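Local coordinates for protein beta-glucoside phosphorylase BglX (PDB 5VQE) that probably breaks down beta-glucosides by phosphorolysis, as a family GH3 phosphorylase working through a covalent glucosyl-enzyme intermediate, at residues T144-I149 / T191-P196; T237-H242 / L284-A289; R174-Y179 / Q228-D233. All blocks are in the same frame, centred on the assembly; numbering follows the deposited sequence.

Contact 1 (T144-I149 / T191-P196); sequences TYEPII and TIKHFP. With G2F (2-deoxy-2-fluoro-alpha-D-glucopyranose), chain B.
Lys193, His194 and Tyr145 line the glucose pocket of this GH3 enzyme, where the chain after strand 143-144 lies against strand 191-195. The lysine is the centre of the contact. Its first torsion (chi1 67°) sets CG between the backbone N and the carbonyl carbon, and from there the extended chain runs past Ile148, whose CG1 presses tightly on Lys193 CE at 3.4 Å. Its ammonium then sits among five oxygens. The carbonyl oxygen of Tyr145 takes Lys193 NZ at 2.7 Å, nearly in line with its C=O bond. Glu146 OE2 makes a salt bridge to Lys193 NZ at 3.3 Å, met from above the carboxylate plane, and a water accepts from NZ while donating to OE2. The remaining two are hydroxyls of the 2-fluoroglucose: Lys193 NZ donates to both O3 and O4 at 3.0 Å. The nearby carboxylate probably favours the charged form of the lysine.

His194, next along and reached through a cis peptide, has Lys193 CG over one face of its ring. His194 NE2 meets sugar O3 at 2.8 Å in a straight bond (168°), while ND1 is held by Asp150. Tyr145 brings CB and CD2 near O4, and Thr191 OG1 lies at the edge of its ring.

Backbone bonds fix the two segments: Thr191 N to Glu146 O and Ile149 N to Lys193 O, with Ile148 and Lys193 forming a single bridge. Thr191 OG1 adds a bond to Thr144 O. Away from the sugar, Ile149 CD1 packs on Ile192 CB at 3.7 Å. A Lys-His pair at a strand end gripping adjacent sugar hydroxyls is characteristic of the glucose-binding site of GH3 TIM barrels.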
loop_
_atom_site.group_PDB
_atom_site.type_symbol
_atom_site.label_atom_id
_atom_site.label_comp_id
_atom_site.label_asym_id
_atom_site.label_seq_id
_atom_site.Cartn_x
_atom_site.Cartn_y
_atom_site.Cartn_z
ATOM N N THR A 144 -0.426 5.674 9.888
ATOM C CA THR A 144 -0.290 4.701 8.812
ATOM C C THR A 144 -0.755 5.348 7.518
ATOM O O THR A 144 -1.813 5.987 7.482
ATOM C CB THR A 144 -1.063 3.409 9.077
ATOM O OG1 THR A 144 -0.773 2.477 8.031
ATOM C CG2 THR A 144 -2.565 3.627 9.133
ATOM N N TYR A 145 0.069 5.227 6.480
ATOM C CA TYR A 145 -0.248 5.777 5.168
ATOM C C TYR A 145 -1.215 4.845 4.443
ATOM O O TYR A 145 -0.925 4.373 3.342
ATOM C CB TYR A 145 1.028 5.963 4.343
ATOM C CG TYR A 145 1.919 7.127 4.712
ATOM C CD1 TYR A 145 1.406 8.297 5.260
ATOM C CD2 TYR A 145 3.286 7.068 4.458
ATOM C CE1 TYR A 145 2.232 9.367 5.557
ATOM C CE2 TYR A 145 4.114 8.133 4.747
ATOM C CZ TYR A 145 3.588 9.278 5.290
ATOM O OH TYR A 145 4.439 10.329 5.571
ATOM N N GLU A 146 -2.335 4.534 5.082
ATOM C CA GLU A 146 -3.329 3.606 4.562
ATOM C C GLU A 146 -4.675 3.995 5.157
ATOM O O GLU A 146 -4.724 4.630 6.214
ATOM C CB GLU A 146 -2.994 2.158 4.937
ATOM C CG GLU A 146 -1.521 1.762 4.885
ATOM C CD GLU A 146 -0.981 1.520 3.490
ATOM O OE1 GLU A 146 -1.776 1.278 2.553
ATOM O OE2 GLU A 146 0.265 1.560 3.336
ATOM N N PRO A 147 -5.788 3.583 4.536
ATOM C CA PRO A 147 -5.979 2.614 3.456
ATOM C C PRO A 147 -5.973 3.170 2.042
ATOM O O PRO A 147 -6.276 4.330 1.774
ATOM C CB PRO A 147 -7.360 2.046 3.763
ATOM C CG PRO A 147 -8.102 3.239 4.265
ATOM C CD PRO A 147 -7.086 4.024 5.084
ATOM N N ILE A 148 -5.622 2.275 1.134
ATOM C CA ILE A 148 -5.683 2.534 -0.296
ATOM C C ILE A 148 -7.127 2.387 -0.751
ATOM O O ILE A 148 -7.726 1.314 -0.609
ATOM C CB ILE A 148 -4.762 1.574 -1.059
ATOM C CG1 ILE A 148 -3.304 1.919 -0.736
ATOM C CG2 ILE A 148 -5.007 1.642 -2.571
ATOM C CD1 ILE A 148 -2.316 0.888 -1.183
ATOM N N ILE A 149 -7.684 3.465 -1.294
ATOM C CA ILE A 149 -9.051 3.448 -1.798
ATOM C C ILE A 149 -9.037 3.717 -3.294
ATOM O O ILE A 149 -10.016 4.213 -3.859
ATOM C CB ILE A 149 -9.946 4.448 -1.041
ATOM C CG1 ILE A 149 -9.361 5.864 -1.092
ATOM C CG2 ILE A 149 -10.140 3.975 0.391
ATOM C CD1 ILE A 149 -10.315 6.924 -0.548
ATOM N N THR A 191 -4.681 7.355 6.506
ATOM C CA THR A 191 -4.408 8.154 5.311
ATOM C C THR A 191 -5.124 7.508 4.140
ATOM O O THR A 191 -4.731 6.419 3.713
ATOM C CB THR A 191 -2.910 8.203 5.013
ATOM O OG1 THR A 191 -2.188 8.503 6.208
ATOM C CG2 THR A 191 -2.586 9.255 3.928
ATOM N N ILE A 192 -6.137 8.165 3.591
ATOM C CA ILE A 192 -6.731 7.663 2.356
ATOM C C ILE A 192 -5.891 8.123 1.171
ATOM O O ILE A 192 -5.511 9.298 1.078
ATOM C CB ILE A 192 -8.200 8.100 2.225
ATOM C CG1 ILE A 192 -8.375 9.615 2.417
ATOM C CG2 ILE A 192 -9.062 7.300 3.204
ATOM C CD1 ILE A 192 -9.832 10.089 2.224
ATOM N N LYS A 193 -5.583 7.184 0.272
ATOM C CA LYS A 193 -4.711 7.405 -0.879
ATOM C C LYS A 193 -5.189 6.498 -2.005
ATOM O O LYS A 193 -5.903 5.524 -1.758
ATOM C CB LYS A 193 -3.238 7.134 -0.517
ATOM C CG LYS A 193 -2.903 5.675 -0.189
ATOM C CD LYS A 193 -1.461 5.539 0.311
ATOM C CE LYS A 193 -1.011 4.092 0.381
ATOM N NZ LYS A 193 0.328 3.914 1.031
ATOM N N HIS A 194 -4.816 6.798 -3.256
ATOM C CA HIS A 194 -3.970 7.906 -3.703
ATOM C C HIS A 194 -4.818 8.928 -4.480
ATOM O O HIS A 194 -5.284 8.639 -5.574
ATOM C CB HIS A 194 -2.854 7.390 -4.617
ATOM C CG HIS A 194 -1.997 6.323 -4.002
ATOM N ND1 HIS A 194 -2.307 4.980 -4.082
ATOM C CD2 HIS A 194 -0.829 6.398 -3.319
ATOM C CE1 HIS A 194 -1.373 4.275 -3.465
ATOM N NE2 HIS A 194 -0.461 5.110 -2.997
ATOM N N PHE A 195 -5.020 10.096 -3.923
ATOM C CA PHE A 195 -5.933 11.061 -4.520
ATOM C C PHE A 195 -5.257 11.755 -5.703
ATOM O O PHE A 195 -4.084 12.132 -5.612
ATOM C CB PHE A 195 -6.354 12.074 -3.464
ATOM C CG PHE A 195 -7.151 13.237 -3.997
ATOM C CD1 PHE A 195 -6.525 14.422 -4.328
ATOM C CD2 PHE A 195 -8.534 13.159 -4.111
ATOM C CE1 PHE A 195 -7.250 15.497 -4.804
ATOM C CE2 PHE A 195 -9.263 14.235 -4.591
ATOM C CZ PHE A 195 -8.616 15.398 -4.938
ATOM N N PRO A 196 -5.972 11.980 -6.821
ATOM C CA PRO A 196 -7.399 11.824 -7.114
ATOM C C PRO A 196 -7.851 10.441 -7.573
ATOM O O PRO A 196 -9.010 10.305 -7.971
ATOM C CB PRO A 196 -7.614 12.845 -8.236
ATOM C CG PRO A 196 -6.364 12.790 -8.992
ATOM C CD PRO A 196 -5.292 12.694 -7.913
HETATM C C1 G2F B . 4.193 7.416 -2.450
HETATM C C2 G2F B . 3.294 6.153 -2.650
HETATM C C3 G2F B . 2.431 5.970 -1.366
HETATM C C4 G2F B . 3.384 5.899 -0.133
HETATM C C5 G2F B . 4.235 7.215 -0.097
HETATM C C6 G2F B . 5.278 7.176 1.090
HETATM O O3 G2F B . 1.807 4.716 -1.449
HETATM O O4 G2F B . 2.581 5.903 1.017
HETATM O O5 G2F B . 4.987 7.291 -1.296
HETATM O O6 G2F B . 6.007 5.985 1.000
HETATM F F2 G2F B . 2.472 6.333 -3.707
HETATM O O HOH W 1 1.259 1.124 0.854
#

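Contact 2 (T237-H242 / L284-A289); sequences TLMSAH and LICTDA. With G2F (2-deoxy-2-fluoro-alpha-D-glucopyranose), chain B.
Strands 237-240 and 284-287 run parallel, Thr237 level with Leu284 and Ser240 with Thr287, their directions 29° apart, as neighbouring staves of the TIM barrel. The bonds alternate between the two chains: Leu238 N to Leu284 O, Cys286 N to Leu238 O, Ser240 N to Cys286 O and Asp288 N to Ser240 O. Leu238, Ser240, Ile285 and Thr287 share one face; Leu238, Ser240 and Ile285 touch helix 268-278 there. Thr237, Met239, Leu284 and Cys286 share the other.

Asp288 carries the sugar. Its CG stands anti to the backbone N (chi1 -168°), which directs OD1 to the anomeric carbon, and Asp288 OD1 is joined covalently to C1 of the 2-fluoroglucose at 1.4 Å. Such an alpha-linked fluoroglucosyl aspartate is consistent with the trapped intermediate of a retaining mechanism, with Asp288 as nucleophile. Ala289 N gives OD1 a weak bond.

Met239 passes obliquely by the carboxylate, its SD 3.5 Å from Asp288 OD1. A bend at the thioether (chi3 -74°) lays Met239 CE 3.5 Å from sugar O4 and 4.0 Å from Cys286 SG. His242 crosses Asp288 at about a right angle, with ND1 held by Ser265. His242 NE2 donates to Ala289 O at 2.8 Å, approaching from above the carbonyl plane.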
loop_
_atom_site.group_PDB
_atom_site.type_symbol
_atom_site.label_atom_id
_atom_site.label_comp_id
_atom_site.label_asym_id
_atom_site.label_seq_id
_atom_site.Cartn_x
_atom_site.Cartn_y
_atom_site.Cartn_z
ATOM N N THR A 237 -6.287 11.966 7.558
ATOM C CA THR A 237 -5.343 12.524 6.608
ATOM C C THR A 237 -5.618 11.923 5.237
ATOM O O THR A 237 -6.275 10.882 5.110
ATOM C CB THR A 237 -3.879 12.273 7.016
ATOM O OG1 THR A 237 -3.486 10.932 6.680
ATOM C CG2 THR A 237 -3.663 12.513 8.522
ATOM N N LEU A 238 -5.112 12.607 4.215
ATOM C CA LEU A 238 -5.284 12.225 2.824
ATOM C C LEU A 238 -3.974 12.469 2.092
ATOM O O LEU A 238 -3.290 13.468 2.342
ATOM C CB LEU A 238 -6.431 13.018 2.185
ATOM C CG LEU A 238 -6.685 12.876 0.685
ATOM C CD1 LEU A 238 -8.165 13.016 0.406
ATOM C CD2 LEU A 238 -5.901 13.919 -0.104
ATOM N N MET A 239 -3.621 11.561 1.196
ATOM C CA MET A 239 -2.380 11.671 0.436
ATOM C C MET A 239 -2.705 12.057 -1.000
ATOM O O MET A 239 -3.377 11.307 -1.719
ATOM C CB MET A 239 -1.579 10.371 0.478
ATOM C CG MET A 239 -0.235 10.482 -0.232
ATOM S SD MET A 239 0.793 9.014 -0.086
ATOM C CE MET A 239 1.344 9.142 1.597
ATOM N N SER A 240 -2.225 13.226 -1.408
ATOM C CA SER A 240 -2.405 13.725 -2.766
ATOM C C SER A 240 -1.226 13.281 -3.623
ATOM O O SER A 240 -0.077 13.654 -3.356
ATOM C CB SER A 240 -2.538 15.249 -2.754
ATOM O OG SER A 240 -2.865 15.743 -4.051
ATOM N N ALA A 241 -1.503 12.486 -4.643
ATOM C CA ALA A 241 -0.466 11.783 -5.377
ATOM C C ALA A 241 -0.231 12.446 -6.726
ATOM O O ALA A 241 -0.841 13.458 -7.069
ATOM C CB ALA A 241 -0.832 10.308 -5.528
ATOM N N HIS A 242 0.674 11.854 -7.498
ATOM C CA HIS A 242 1.177 12.487 -8.713
ATOM C C HIS A 242 0.383 12.028 -9.928
ATOM O O HIS A 242 0.918 11.601 -10.950
ATOM C CB HIS A 242 2.661 12.190 -8.852
ATOM C CG HIS A 242 3.406 12.322 -7.564
ATOM N ND1 HIS A 242 3.290 13.427 -6.751
ATOM C CD2 HIS A 242 4.255 11.475 -6.932
ATOM C CE1 HIS A 242 4.043 13.260 -5.676
ATOM N NE2 HIS A 242 4.636 12.082 -5.760
ATOM N N LEU A 284 -5.721 16.560 7.331
ATOM C CA LEU A 284 -4.381 16.868 6.846
ATOM C C LEU A 284 -4.168 16.298 5.448
ATOM O O LEU A 284 -4.453 15.123 5.196
ATOM C CB LEU A 284 -3.343 16.293 7.813
ATOM C CG LEU A 284 -1.874 16.746 7.744
ATOM C CD1 LEU A 284 -1.108 16.172 8.904
ATOM C CD2 LEU A 284 -1.172 16.288 6.476
ATOM N N ILE A 285 -3.632 17.117 4.548
ATOM C CA ILE A 285 -3.268 16.684 3.201
ATOM C C ILE A 285 -1.748 16.596 3.126
ATOM O O ILE A 285 -1.048 17.581 3.394
ATOM C CB ILE A 285 -3.804 17.642 2.125
ATOM C CG1 ILE A 285 -5.329 17.683 2.128
ATOM C CG2 ILE A 285 -3.302 17.222 0.748
ATOM C CD1 ILE A 285 -5.913 18.757 1.232
ATOM N N CYS A 286 -1.232 15.434 2.752
ATOM C CA CYS A 286 0.192 15.281 2.487
ATOM C C CYS A 286 0.385 14.828 1.050
ATOM O O CYS A 286 -0.512 14.234 0.442
ATOM C CB CYS A 286 0.858 14.294 3.455
ATOM S SG CYS A 286 0.300 12.580 3.317
ATOM N N THR A 287 1.550 15.140 0.494
ATOM C CA THR A 287 1.857 14.664 -0.842
ATOM C C THR A 287 2.346 13.222 -0.779
ATOM O O THR A 287 2.768 12.721 0.266
ATOM C CB THR A 287 2.914 15.534 -1.529
ATOM O OG1 THR A 287 4.198 15.332 -0.930
ATOM C CG2 THR A 287 2.566 17.021 -1.433
ATOM N N ASP A 288 2.238 12.542 -1.912
ATOM C CA ASP A 288 3.019 11.337 -2.101
ATOM C C ASP A 288 4.485 11.730 -2.244
ATOM O O ASP A 288 4.814 12.900 -2.464
ATOM C CB ASP A 288 2.525 10.572 -3.325
ATOM C CG ASP A 288 3.098 9.175 -3.410
ATOM O OD1 ASP A 288 3.421 8.581 -2.340
ATOM O OD2 ASP A 288 3.204 8.705 -4.554
ATOM N N ALA A 289 5.366 10.740 -2.094
ATOM C CA ALA A 289 6.809 10.981 -2.064
ATOM C C ALA A 289 7.261 11.870 -3.219
ATOM O O ALA A 289 6.994 11.573 -4.390
ATOM C CB ALA A 289 7.549 9.639 -2.107
HETATM C C1 G2F B . 4.193 7.416 -2.450
HETATM C C2 G2F B . 3.294 6.153 -2.650
HETATM C C3 G2F B . 2.431 5.970 -1.366
HETATM C C4 G2F B . 3.384 5.899 -0.133
HETATM C C5 G2F B . 4.235 7.215 -0.097
HETATM C C6 G2F B . 5.278 7.176 1.090
HETATM O O3 G2F B . 1.807 4.716 -1.449
HETATM O O4 G2F B . 2.581 5.903 1.017
HETATM O O5 G2F B . 4.987 7.291 -1.296
HETATM O O6 G2F B . 6.007 5.985 1.000
HETATM F F2 G2F B . 2.472 6.333 -3.707
#

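Contact 3 (R174-Y179 / Q228-D233); sequences RMAKAY and QALIED
The carboxylate of Asp233 lies with one face over the aliphatic chain of Lys177: CG of the lysine sits 3.8 Å from Asp233 CG, almost straight above the plane, and CD follows at 4.1 Å from the same carbon. The lysine is thus an apolar floor under the acid rather than its ionic partner. The extended chain carries Lys177 NZ past the carboxylate, to 5.1 Å from Asp233 OD1, where any attraction between the opposite charges is probably only long-range. At the edge, close to the carboxylate plane, a water donates to Asp233 OD2 and to Lys177 O, each at 2.6 Å, tying the acid to the backbone of the facing helix; OD2 also has a long, weak ion pair with Arg184.

Further along, Lys177 CE passes 3.8 Å from Ala229 O. A second water donates to Ala229 O and accepts a weak bond from Lys177 NZ, so this partly exposed side is joined by solvent, with no direct hydrogen bond between 174-179 and 228-233. The buried side is apolar: Leu230 reaches across with CD1, which touches Ala176 CB at 4.0 Å and lies against the Lys177 backbone.

The axes of the two short helical segments come within 10.2 Å, their directions 24° apart. Helices 169-184 and 216-232 precede strands 191-195 and 237-244, and this loose side-by-side pairing is that of successive outer helices in a TIM barrel.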
loop_
_atom_site.group_PDB
_atom_site.type_symbol
_atom_site.label_atom_id
_atom_site.label_comp_id
_atom_site.label_asym_id
_atom_site.label_seq_id
_atom_site.Cartn_x
_atom_site.Cartn_y
_atom_site.Cartn_z
ATOM N N ARG A 174 -16.679 -0.251 2.154
ATOM C CA ARG A 174 -16.867 -1.102 3.333
ATOM C C ARG A 174 -15.531 -1.463 3.965
ATOM O O ARG A 174 -15.342 -1.344 5.182
ATOM C CB ARG A 174 -17.597 -2.400 2.965
ATOM C CG ARG A 174 -19.016 -2.269 2.503
ATOM C CD ARG A 174 -19.751 -3.609 2.624
ATOM N NE ARG A 174 -19.295 -4.651 1.700
ATOM C CZ ARG A 174 -19.659 -4.738 0.420
ATOM N NH1 ARG A 174 -20.462 -3.820 -0.121
ATOM N NH2 ARG A 174 -19.207 -5.737 -0.329
ATOM N N MET A 175 -14.600 -1.939 3.143
ATOM C CA MET A 175 -13.338 -2.461 3.649
ATOM C C MET A 175 -12.470 -1.347 4.214
ATOM O O MET A 175 -11.854 -1.504 5.275
ATOM C CB MET A 175 -12.610 -3.201 2.527
ATOM C CG MET A 175 -13.345 -4.432 2.012
ATOM S SD MET A 175 -13.172 -5.794 3.170
ATOM C CE MET A 175 -14.333 -7.009 2.514
ATOM N N ALA A 176 -12.403 -0.216 3.517
ATOM C CA ALA A 176 -11.561 0.884 3.977
ATOM C C ALA A 176 -12.077 1.473 5.285
ATOM O O ALA A 176 -11.289 1.822 6.169
ATOM C CB ALA A 176 -11.478 1.961 2.900
ATOM N N LYS A 177 -13.397 1.609 5.430
ATOM C CA LYS A 177 -13.937 2.099 6.696
ATOM C C LYS A 177 -13.589 1.155 7.840
ATOM O O LYS A 177 -13.274 1.600 8.954
ATOM C CB LYS A 177 -15.453 2.254 6.606
ATOM C CG LYS A 177 -15.954 3.434 5.793
ATOM C CD LYS A 177 -17.479 3.483 5.930
ATOM C CE LYS A 177 -18.126 4.594 5.143
ATOM N NZ LYS A 177 -19.619 4.510 5.267
ATOM N N ALA A 178 -13.664 -0.151 7.584
ATOM C CA ALA A 178 -13.319 -1.147 8.592
ATOM C C ALA A 178 -11.835 -1.113 8.936
ATOM O O ALA A 178 -11.464 -1.214 10.113
ATOM C CB ALA A 178 -13.717 -2.536 8.110
ATOM N N TYR A 179 -10.966 -1.000 7.927
ATOM C CA TYR A 179 -9.542 -0.842 8.201
ATOM C C TYR A 179 -9.324 0.337 9.137
ATOM O O TYR A 179 -8.599 0.237 10.136
ATOM C CB TYR A 179 -8.762 -0.658 6.892
ATOM C CG TYR A 179 -7.269 -0.412 7.081
ATOM C CD1 TYR A 179 -6.791 0.859 7.374
ATOM C CD2 TYR A 179 -6.343 -1.447 6.965
ATOM C CE1 TYR A 179 -5.435 1.100 7.550
ATOM C CE2 TYR A 179 -4.973 -1.212 7.145
ATOM C CZ TYR A 179 -4.533 0.065 7.437
ATOM O OH TYR A 179 -3.193 0.334 7.622
ATOM N N GLN A 228 -15.727 10.868 -0.703
ATOM C CA GLN A 228 -16.749 11.469 0.147
ATOM C C GLN A 228 -17.114 10.551 1.307
ATOM O O GLN A 228 -17.268 11.012 2.443
ATOM C CB GLN A 228 -17.992 11.821 -0.677
ATOM C CG GLN A 228 -17.813 13.060 -1.545
ATOM C CD GLN A 228 -19.050 13.394 -2.358
ATOM O OE1 GLN A 228 -19.490 12.607 -3.198
ATOM N NE2 GLN A 228 -19.619 14.562 -2.106
ATOM N N ALA A 229 -17.222 9.245 1.053
ATOM C CA ALA A 229 -17.638 8.319 2.104
ATOM C C ALA A 229 -16.595 8.208 3.209
ATOM O O ALA A 229 -16.947 8.137 4.393
ATOM C CB ALA A 229 -17.921 6.939 1.510
ATOM N N LEU A 230 -15.310 8.156 2.847
ATOM C CA LEU A 230 -14.265 8.061 3.860
ATOM C C LEU A 230 -14.069 9.388 4.586
ATOM O O LEU A 230 -13.738 9.405 5.777
ATOM C CB LEU A 230 -12.959 7.599 3.216
ATOM C CG LEU A 230 -12.784 6.073 3.126
ATOM C CD1 LEU A 230 -12.586 5.466 4.514
ATOM C CD2 LEU A 230 -13.965 5.427 2.435
ATOM N N ILE A 231 -14.260 10.506 3.891
ATOM C CA ILE A 231 -14.178 11.806 4.546
ATOM C C ILE A 231 -15.247 11.913 5.624
ATOM O O ILE A 231 -14.971 12.294 6.766
ATOM C CB ILE A 231 -14.298 12.931 3.505
ATOM C CG1 ILE A 231 -13.045 12.954 2.622
ATOM C CG2 ILE A 231 -14.491 14.281 4.177
ATOM C CD1 ILE A 231 -13.179 13.799 1.370
ATOM N N GLU A 232 -16.488 11.567 5.279
ATOM C CA GLU A 232 -17.562 11.631 6.261
ATOM C C GLU A 232 -17.331 10.653 7.398
ATOM O O GLU A 232 -17.721 10.927 8.540
ATOM C CB GLU A 232 -18.904 11.363 5.584
ATOM C CG GLU A 232 -19.242 12.370 4.492
ATOM C CD GLU A 232 -19.090 13.808 4.958
ATOM O OE1 GLU A 232 -19.617 14.138 6.043
ATOM O OE2 GLU A 232 -18.429 14.602 4.249
ATOM N N ASP A 233 -16.683 9.522 7.113
ATOM C CA ASP A 233 -16.365 8.534 8.136
ATOM C C ASP A 233 -15.301 9.023 9.111
ATOM O O ASP A 233 -15.087 8.369 10.136
ATOM C CB ASP A 233 -15.925 7.228 7.451
ATOM C CG ASP A 233 -15.623 6.092 8.439
ATOM O OD1 ASP A 233 -16.533 5.674 9.190
ATOM O OD2 ASP A 233 -14.475 5.592 8.433
HETATM O O HOH W 2 -19.274 7.644 5.122
HETATM O O HOH W 3 -14.623 3.577 10.058
#

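Contacts 1 and 2 are wholly buried and share the barrel sheet, in which strands 191-195 and 237-244 are neighbours; Phe195 O to Ala241 N and the paired hydroxyls of Thr191 and Thr237 join them. Both hold the sugar, contact 1 by polar bonds to its hydroxyls and contact 2 by a covalent link at C1. Contact 3, about 17 Å from contact 2 between centres, lies in the outer helical layer, partly open to solvent, where its two segments are bridged by waters and share no direct hydrogen bond. It also touches contact 1: Ala176 packs on Ile149, and Tyr179 lies against Glu146 and Pro147, its OH bonded to Thr144.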